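RND efflux system, outer membrane lipoprotein, NodT family (Burkholderia mallei, PDB 6U94) probably serves as the outer-membrane channel component of an RND-type efflux system, letting substrates leave the cell. Local coordinates at residues 174-179 against 440-445. Residues are numbered along the deposited sequence; the frame is centred on the assembly and turned at random.
Sequences YLTLLA and YKLAGL
Leu442 of helix 421-454 packs against Leu175, Thr176 and Ala179 of helix 156-203, an apolar, largely buried contact between two long, nearly antiparallel helices near the middle of the chain. The short segments run at 168° to each other with axes 10.1 Å apart, and no hydrogen bond crosses between them. Leu442 has its CG anti to its own backbone N (chi1 174°), and its side chain reaches across so that Leu442 CD2 lies 3.8 Å from Ala179 CB, while Leu442 CD1 comes within 4.1 Å of Leu175 CB. The Thr176 hydroxyl sits beside both methyls, its OG1 3.7 Å from Leu442 CD2; it is hydrogen-bonded to Asn172 O, one turn back, so it needs no polar partner from the other helix. One turn on, Leu445 meets Leu175 at about a right angle, Leu175 CD1 sitting 4.0 Å from Leu445 CB. On flanks turned from this seam, Leu177 touches helix 211-247 and Tyr440 touches helix 362-415. Leu442 also lies beside a bound glycerol, probably from crystallisation. The contact thus packs hairpin 156-203/211-247 against hairpin 362-415/421-454, consistent with the outer membrane factor family, whose members build their alpha-helical barrel as trimers.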
# COMPACT_ATOMS: atom_id res chain seq x y z
N TYR A 174 6.41 -5.09 -7.37
CA TYR A 174 7.16 -6.33 -7.18
C TYR A 174 6.57 -7.15 -6.04
O TYR A 174 6.54 -8.39 -6.11
CB TYR A 174 8.63 -6.01 -6.91
CG TYR A 174 9.49 -7.23 -6.66
CD1 TYR A 174 9.79 -8.12 -7.67
CD2 TYR A 174 10.03 -7.47 -5.40
CE1 TYR A 174 10.58 -9.23 -7.44
CE2 TYR A 174 10.83 -8.57 -5.16
CZ TYR A 174 11.10 -9.45 -6.18
OH TYR A 174 11.89 -10.55 -5.95
N LEU A 175 6.10 -6.49 -4.98
CA LEU A 175 5.41 -7.21 -3.92
C LEU A 175 4.11 -7.82 -4.42
O LEU A 175 3.80 -8.98 -4.13
CB LEU A 175 5.14 -6.27 -2.74
CG LEU A 175 6.39 -5.90 -1.93
CD1 LEU A 175 6.05 -4.92 -0.82
CD2 LEU A 175 7.05 -7.15 -1.37
N THR A 176 3.34 -7.06 -5.20
CA THR A 176 2.13 -7.60 -5.82
C THR A 176 2.46 -8.78 -6.72
O THR A 176 1.70 -9.75 -6.79
CB THR A 176 1.39 -6.50 -6.59
OG1 THR A 176 0.93 -5.50 -5.68
CG2 THR A 176 0.21 -7.08 -7.36
N LEU A 177 3.60 -8.72 -7.42
CA LEU A 177 4.03 -9.85 -8.24
C LEU A 177 4.22 -11.10 -7.39
O LEU A 177 3.70 -12.17 -7.71
CB LEU A 177 5.32 -9.50 -8.98
CG LEU A 177 5.95 -10.63 -9.79
CD1 LEU A 177 5.00 -11.09 -10.89
CD2 LEU A 177 7.28 -10.18 -10.38
N LEU A 178 4.98 -10.98 -6.29
CA LEU A 178 5.22 -12.13 -5.43
C LEU A 178 3.94 -12.64 -4.80
O LEU A 178 3.81 -13.84 -4.54
CB LEU A 178 6.24 -11.76 -4.36
CG LEU A 178 7.58 -11.26 -4.88
CD1 LEU A 178 8.56 -11.03 -3.74
CD2 LEU A 178 8.16 -12.23 -5.90
N ALA A 179 2.97 -11.75 -4.56
CA ALA A 179 1.68 -12.19 -4.03
C ALA A 179 0.89 -12.97 -5.07
O ALA A 179 0.31 -14.01 -4.76
CB ALA A 179 0.89 -10.99 -3.52
N TYR A 440 -4.81 -10.12 2.03
CA TYR A 440 -4.70 -9.35 3.26
C TYR A 440 -3.25 -9.13 3.66
O TYR A 440 -2.92 -8.09 4.24
CB TYR A 440 -5.45 -10.04 4.39
CG TYR A 440 -6.96 -9.89 4.36
CD1 TYR A 440 -7.55 -8.76 3.81
CD2 TYR A 440 -7.79 -10.88 4.87
CE1 TYR A 440 -8.93 -8.62 3.78
CE2 TYR A 440 -9.16 -10.75 4.85
CZ TYR A 440 -9.73 -9.62 4.30
OH TYR A 440 -11.10 -9.49 4.28
N LYS A 441 -2.38 -10.10 3.38
CA LYS A 441 -0.96 -9.90 3.65
C LYS A 441 -0.38 -8.83 2.74
O LYS A 441 0.41 -7.98 3.19
CB LYS A 441 -0.19 -11.22 3.48
CG LYS A 441 -0.43 -12.24 4.58
CD LYS A 441 0.40 -13.49 4.35
CE LYS A 441 0.32 -14.43 5.54
NZ LYS A 441 1.22 -15.61 5.38
N LEU A 442 -0.77 -8.83 1.46
CA LEU A 442 -0.27 -7.83 0.53
C LEU A 442 -0.75 -6.44 0.90
O LEU A 442 0.01 -5.47 0.80
CB LEU A 442 -0.70 -8.19 -0.90
CG LEU A 442 -0.37 -7.16 -1.98
CD1 LEU A 442 1.12 -6.87 -2.03
CD2 LEU A 442 -0.87 -7.64 -3.32
N ALA A 443 -2.01 -6.32 1.33
CA ALA A 443 -2.52 -5.02 1.75
C ALA A 443 -1.71 -4.46 2.92
O ALA A 443 -1.45 -3.25 2.98
CB ALA A 443 -4.00 -5.14 2.13
N GLY A 444 -1.31 -5.33 3.85
CA GLY A 444 -0.45 -4.88 4.93
C GLY A 444 0.88 -4.35 4.44
O GLY A 444 1.38 -3.33 4.91
N LEU A 445 1.48 -5.05 3.46
CA LEU A 445 2.72 -4.56 2.87
C LEU A 445 2.49 -3.27 2.11
O LEU A 445 3.25 -2.30 2.25
CB LEU A 445 3.31 -5.63 1.94
CG LEU A 445 3.64 -6.97 2.60
CD1 LEU A 445 4.16 -7.96 1.56
CD2 LEU A 445 4.66 -6.77 3.71